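Local coordinates for GDSL-like protein (Collinsella aerofaciens ATCC 25986, PDB 7BXD) that probably hydrolyses acyl esters with a nucleophilic serine, as a member of the GDSL (SGNH) hydrolase family, at residues Ile52-His57 with Glu227-Arg232; Arg76-Ala81 with Val107-Arg112. All coordinates share one frame; numbering follows the deposited sequence. Where two conformers were deposited one is given.

How the contacts relate
The two contacts lie on opposite sides of the chain's centre, their centres about 24 Å apart, and share no helix or strand. Along the sequence, contact 2 falls within the stretch of chain whose ends contact 1 brings together. Contact 1 is the more buried: it sets the start of helix 55-61 against the C-terminal helix 223-240 by apolar packing plus a CH-pi contact, while its polar bonds run within a segment or out to other parts of the chain, as from Trp54 NE1 to Thr38 O. Contact 2, partly buried, ties the loop 76-81 to helix 107-111 by three hydrogen bonds, so a carboxylate and an ammonium group do there what methyls and rings do in contact 1.

Contact 1. Residues Ile52-His57 with Glu227-Arg232; sequences ISWTSH and ERLAHR
The carbonyl oxygen of Ser53 is gripped twice by Ser56, by OG at 2.7 Å, in the carbonyl plane with a C=O...donor angle of 158°, and by N at 3.0 Å. Thr55 N adds a capping bond to Ser53 OG, and the resulting turn into helix 55-61 presents Trp54 and His57 to helix 223-240, a helix-helix contact of the SGNH hydrolase fold. Ala230 fills the middle: its methyl CB lies 3.8 Å from Trp54 CB and 3.6 Å from His57 CB. The His57 imidazole takes Glu227 CG over one face, a CH-pi contact with CG 3.9 Å from the ring centroid and 22° off the normal. Replacing His57 by an alanine is likely to leave the Glu227 methylene without its ring and open a gap at the margin. With chi1 at 58°, Trp54 CG is flanked by both the amide N and the carbonyl carbon, which swings the indole past residues 227-232 and beside Cys33 of strand 30-35, still packing on Tyr226 and Ile233 of helix 223-240, while NE1 donates to Thr38 O of helix 37-40. Leu229 CD2 reaches Trp54 CD1 at 4.0 Å, and Thr55 CG2 lies over one indole face toward its rim, 3.7 Å above the plane.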
# COMPACT_ATOMS: atom_id res chain seq x y z
N ILE A 52 -11.95 -4.13 10.51
CA ILE A 52 -12.25 -4.94 9.33
C ILE A 52 -11.06 -5.08 8.39
O ILE A 52 -11.14 -5.86 7.43
CB ILE A 52 -13.49 -4.47 8.54
CG1 ILE A 52 -13.23 -3.16 7.77
CG2 ILE A 52 -14.71 -4.34 9.47
CD1 ILE A 52 -14.25 -2.90 6.68
N SER A 53 -9.98 -4.33 8.61
CA SER A 53 -8.87 -4.34 7.68
C SER A 53 -8.21 -5.72 7.64
O SER A 53 -8.33 -6.53 8.57
CB SER A 53 -7.82 -3.33 8.13
OG SER A 53 -6.68 -3.40 7.28
N TRP A 54 -7.49 -5.98 6.54
CA TRP A 54 -6.64 -7.16 6.48
C TRP A 54 -5.69 -7.23 7.67
O TRP A 54 -5.29 -8.34 8.08
CB TRP A 54 -5.88 -7.20 5.16
CG TRP A 54 -5.01 -6.01 4.88
CD1 TRP A 54 -5.39 -4.87 4.20
CD2 TRP A 54 -3.63 -5.83 5.23
NE1 TRP A 54 -4.32 -4.01 4.09
CE2 TRP A 54 -3.23 -4.56 4.72
CE3 TRP A 54 -2.67 -6.61 5.90
CZ2 TRP A 54 -1.93 -4.09 4.84
CZ3 TRP A 54 -1.37 -6.14 6.02
CH2 TRP A 54 -1.02 -4.88 5.50
N THR A 55 -5.29 -6.07 8.24
CA THR A 55 -4.35 -6.10 9.36
C THR A 55 -4.93 -6.85 10.56
O THR A 55 -4.17 -7.41 11.36
CB THR A 55 -3.99 -4.68 9.81
OG1 THR A 55 -5.16 -3.94 10.20
CG2 THR A 55 -3.30 -3.91 8.68
N SER A 56 -6.25 -6.86 10.70
CA SER A 56 -6.89 -7.51 11.85
C SER A 56 -6.88 -9.02 11.75
O SER A 56 -7.09 -9.71 12.77
CB SER A 56 -8.33 -7.01 12.02
OG SER A 56 -9.17 -7.53 10.99
N HIS A 57 -6.67 -9.56 10.55
CA HIS A 57 -6.63 -11.00 10.33
C HIS A 57 -5.20 -11.54 10.26
O HIS A 57 -4.99 -12.74 10.43
CB HIS A 57 -7.31 -11.34 8.99
CG HIS A 57 -8.75 -10.95 8.92
ND1 HIS A 57 -9.75 -11.77 9.38
CD2 HIS A 57 -9.35 -9.85 8.41
CE1 HIS A 57 -10.91 -11.17 9.19
NE2 HIS A 57 -10.70 -10.01 8.59
N GLU A 227 -10.66 -9.83 4.43
CA GLU A 227 -10.25 -11.15 4.91
C GLU A 227 -9.54 -11.94 3.82
O GLU A 227 -8.50 -12.56 4.07
CB GLU A 227 -11.48 -11.91 5.45
CG GLU A 227 -11.11 -13.21 6.20
CD GLU A 227 -11.20 -14.49 5.36
OE1 GLU A 227 -11.42 -14.43 4.12
OE2 GLU A 227 -11.00 -15.58 5.93
N ARG A 228 -10.09 -11.91 2.60
CA ARG A 228 -9.44 -12.61 1.49
C ARG A 228 -8.08 -12.00 1.19
O ARG A 228 -7.09 -12.73 1.00
CB ARG A 228 -10.38 -12.57 0.28
CG ARG A 228 -9.78 -13.23 -0.96
CD ARG A 228 -10.84 -13.39 -2.02
NE ARG A 228 -10.27 -13.89 -3.27
CZ ARG A 228 -10.86 -14.71 -4.11
NH1 ARG A 228 -12.01 -15.29 -3.81
NH2 ARG A 228 -10.25 -15.00 -5.26
N LEU A 229 -7.99 -10.67 1.18
CA LEU A 229 -6.71 -10.03 0.94
C LEU A 229 -5.68 -10.42 2.00
O LEU A 229 -4.51 -10.62 1.69
CB LEU A 229 -6.89 -8.51 0.89
CG LEU A 229 -5.78 -7.70 0.24
CD1 LEU A 229 -5.74 -7.98 -1.28
CD2 LEU A 229 -6.01 -6.23 0.48
N ALA A 230 -6.12 -10.53 3.26
CA ALA A 230 -5.20 -10.93 4.32
C ALA A 230 -4.57 -12.29 4.04
O ALA A 230 -3.38 -12.51 4.32
CB ALA A 230 -5.90 -10.99 5.67
N HIS A 231 -5.34 -13.24 3.50
CA HIS A 231 -4.76 -14.54 3.18
C HIS A 231 -3.70 -14.42 2.10
O HIS A 231 -2.63 -15.06 2.19
CB HIS A 231 -5.87 -15.50 2.77
CG HIS A 231 -6.66 -16.04 3.93
ND1 HIS A 231 -6.53 -17.33 4.39
CD2 HIS A 231 -7.55 -15.44 4.75
CE1 HIS A 231 -7.34 -17.52 5.42
NE2 HIS A 231 -7.97 -16.38 5.67
N ARG A 232 -3.96 -13.62 1.06
CA ARG A 232 -2.97 -13.44 0.00
C ARG A 232 -1.71 -12.76 0.53
O ARG A 232 -0.59 -13.13 0.16
CB ARG A 232 -3.58 -12.64 -1.16
CG ARG A 232 -2.60 -12.35 -2.30
CD ARG A 232 -2.25 -13.61 -3.06
NE ARG A 232 -1.20 -13.44 -4.06
CZ ARG A 232 0.10 -13.57 -3.82
NH1 ARG A 232 0.53 -13.81 -2.60
NH2 ARG A 232 0.99 -13.46 -4.83

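Contact 2. Residues Arg76-Ala81 with Val107-Arg112; sequences RIAIKA and VNDFSR
The GxND motif of SGNH hydrolases, whose asparagine in relatives helps form the oxyanion hole, supplies Asn108 and Asp109 at the start of helix 107-111. The Asp109 carboxylate grips two successive backbone amides of the loop 76-81. Ile77 N donates to OD1 at 2.8 Å and Ala78 N to OD2 at 2.9 Å, with N-H...acceptor angles of 157° and 160°. Both oxygens use their syn lone pairs, one oxygen to each amide, which should hold the carboxylate against rotation and probably stabilise the negative charge shared by its two oxygens. A third bond lies at the far end of the helix: the extended Lys80 chain brings NZ to within 2.8 Å of Arg112 O, nearly along the C=O axis, where the positive charge probably suits the helix C-terminus. Between these bonds, Arg76 CG packs on Asn108 CB at 3.8 Å. The Arg76 chain bends at chi2 (73°), and its NH2 comes to 3.5 Å from Arg112 CB, while NH1 forms a salt bridge with Asp82. Asn108 ND2 donates to Ser75 O, a further bond to the same loop, which follows strand 66-71. From the loop, Ile77 reaches helices 87-90, 127-141 and 176-189, while Asp109 also touches Phe127 of helix 127-141.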
# COMPACT_ATOMS: atom_id res chain seq x y z
N ARG A 76 -1.30 9.89 -0.04
CA ARG A 76 -0.39 9.62 -1.15
C ARG A 76 0.97 9.26 -0.57
O ARG A 76 1.35 9.78 0.48
CB ARG A 76 -0.19 10.88 -2.03
CG ARG A 76 -1.43 11.37 -2.81
CD ARG A 76 -2.43 12.01 -1.88
NE ARG A 76 -3.48 12.79 -2.55
CZ ARG A 76 -3.40 14.10 -2.79
NH1 ARG A 76 -2.28 14.78 -2.51
NH2 ARG A 76 -4.43 14.77 -3.31
N ILE A 77 1.73 8.43 -1.29
CA ILE A 77 3.12 8.24 -0.88
C ILE A 77 3.87 9.57 -0.90
O ILE A 77 4.57 9.91 0.07
CB ILE A 77 3.80 7.16 -1.75
CG1 ILE A 77 3.21 5.78 -1.38
CG2 ILE A 77 5.33 7.15 -1.54
CD1 ILE A 77 3.79 4.61 -2.16
N ALA A 78 3.70 10.35 -1.98
CA ALA A 78 4.46 11.58 -2.17
C ALA A 78 3.79 12.80 -1.55
O ALA A 78 2.55 12.88 -1.43
CB ALA A 78 4.65 11.86 -3.65
N ILE A 79 4.63 13.79 -1.21
CA ILE A 79 4.14 15.08 -0.76
C ILE A 79 3.48 15.81 -1.92
O ILE A 79 3.99 15.80 -3.04
CB ILE A 79 5.31 15.96 -0.25
CG1 ILE A 79 6.10 15.24 0.83
CG2 ILE A 79 4.76 17.30 0.25
CD1 ILE A 79 7.28 16.07 1.36
N LYS A 80 2.37 16.49 -1.63
CA LYS A 80 1.71 17.37 -2.58
C LYS A 80 1.07 18.51 -1.80
O LYS A 80 0.62 18.32 -0.66
CB LYS A 80 0.67 16.61 -3.43
CG LYS A 80 0.29 17.32 -4.73
CD LYS A 80 -0.65 16.51 -5.60
CE LYS A 80 -0.87 17.23 -6.93
NZ LYS A 80 -2.16 16.92 -7.61
N ALA A 81 1.02 19.71 -2.40
CA ALA A 81 0.67 20.89 -1.60
C ALA A 81 -0.76 20.89 -1.08
O ALA A 81 -1.07 21.69 -0.19
CB ALA A 81 0.93 22.15 -2.40
N VAL A 107 -1.94 4.09 -4.95
CA VAL A 107 -3.11 4.30 -5.79
C VAL A 107 -3.51 5.77 -5.76
O VAL A 107 -4.03 6.29 -6.76
CB VAL A 107 -4.29 3.35 -5.46
CG1 VAL A 107 -4.98 3.74 -4.14
CG2 VAL A 107 -5.29 3.29 -6.61
N ASN A 108 -3.29 6.47 -4.63
CA ASN A 108 -3.65 7.89 -4.59
C ASN A 108 -2.65 8.75 -5.37
O ASN A 108 -3.03 9.79 -5.93
CB ASN A 108 -3.83 8.39 -3.17
CG ASN A 108 -4.99 7.71 -2.48
OD1 ASN A 108 -6.04 7.50 -3.11
ND2 ASN A 108 -4.83 7.37 -1.21
N ASP A 109 -1.37 8.36 -5.40
CA ASP A 109 -0.42 9.08 -6.23
C ASP A 109 -0.85 9.04 -7.69
O ASP A 109 -0.75 10.06 -8.41
CB ASP A 109 0.98 8.49 -6.05
CG ASP A 109 1.43 8.53 -4.61
OD1 ASP A 109 0.88 7.71 -3.81
OD2 ASP A 109 2.30 9.38 -4.28
N PHE A 110 -1.29 7.86 -8.16
CA PHE A 110 -1.80 7.73 -9.52
C PHE A 110 -3.06 8.59 -9.69
O PHE A 110 -3.16 9.41 -10.59
CB PHE A 110 -2.11 6.25 -9.77
CG PHE A 110 -3.07 6.01 -10.92
CD1 PHE A 110 -2.76 6.42 -12.22
CD2 PHE A 110 -4.27 5.36 -10.68
CE1 PHE A 110 -3.66 6.18 -13.26
CE2 PHE A 110 -5.16 5.11 -11.71
CZ PHE A 110 -4.85 5.53 -13.01
N SER A 111 -4.06 8.40 -8.81
CA SER A 111 -5.36 9.02 -9.03
C SER A 111 -5.34 10.52 -8.81
O SER A 111 -6.20 11.23 -9.36
CB SER A 111 -6.45 8.33 -8.19
OG SER A 111 -6.33 8.64 -6.82
N ARG A 112 -4.42 11.04 -7.99
CA ARG A 112 -4.35 12.46 -7.70
C ARG A 112 -3.11 13.13 -8.30
O ARG A 112 -2.70 14.19 -7.85
CB ARG A 112 -4.49 12.72 -6.19
CG ARG A 112 -5.75 12.12 -5.58
CD ARG A 112 -6.98 12.59 -6.32
NE ARG A 112 -8.19 12.32 -5.56
CZ ARG A 112 -9.39 12.15 -6.11
NH1 ARG A 112 -9.52 12.20 -7.42
NH2 ARG A 112 -10.44 11.90 -5.34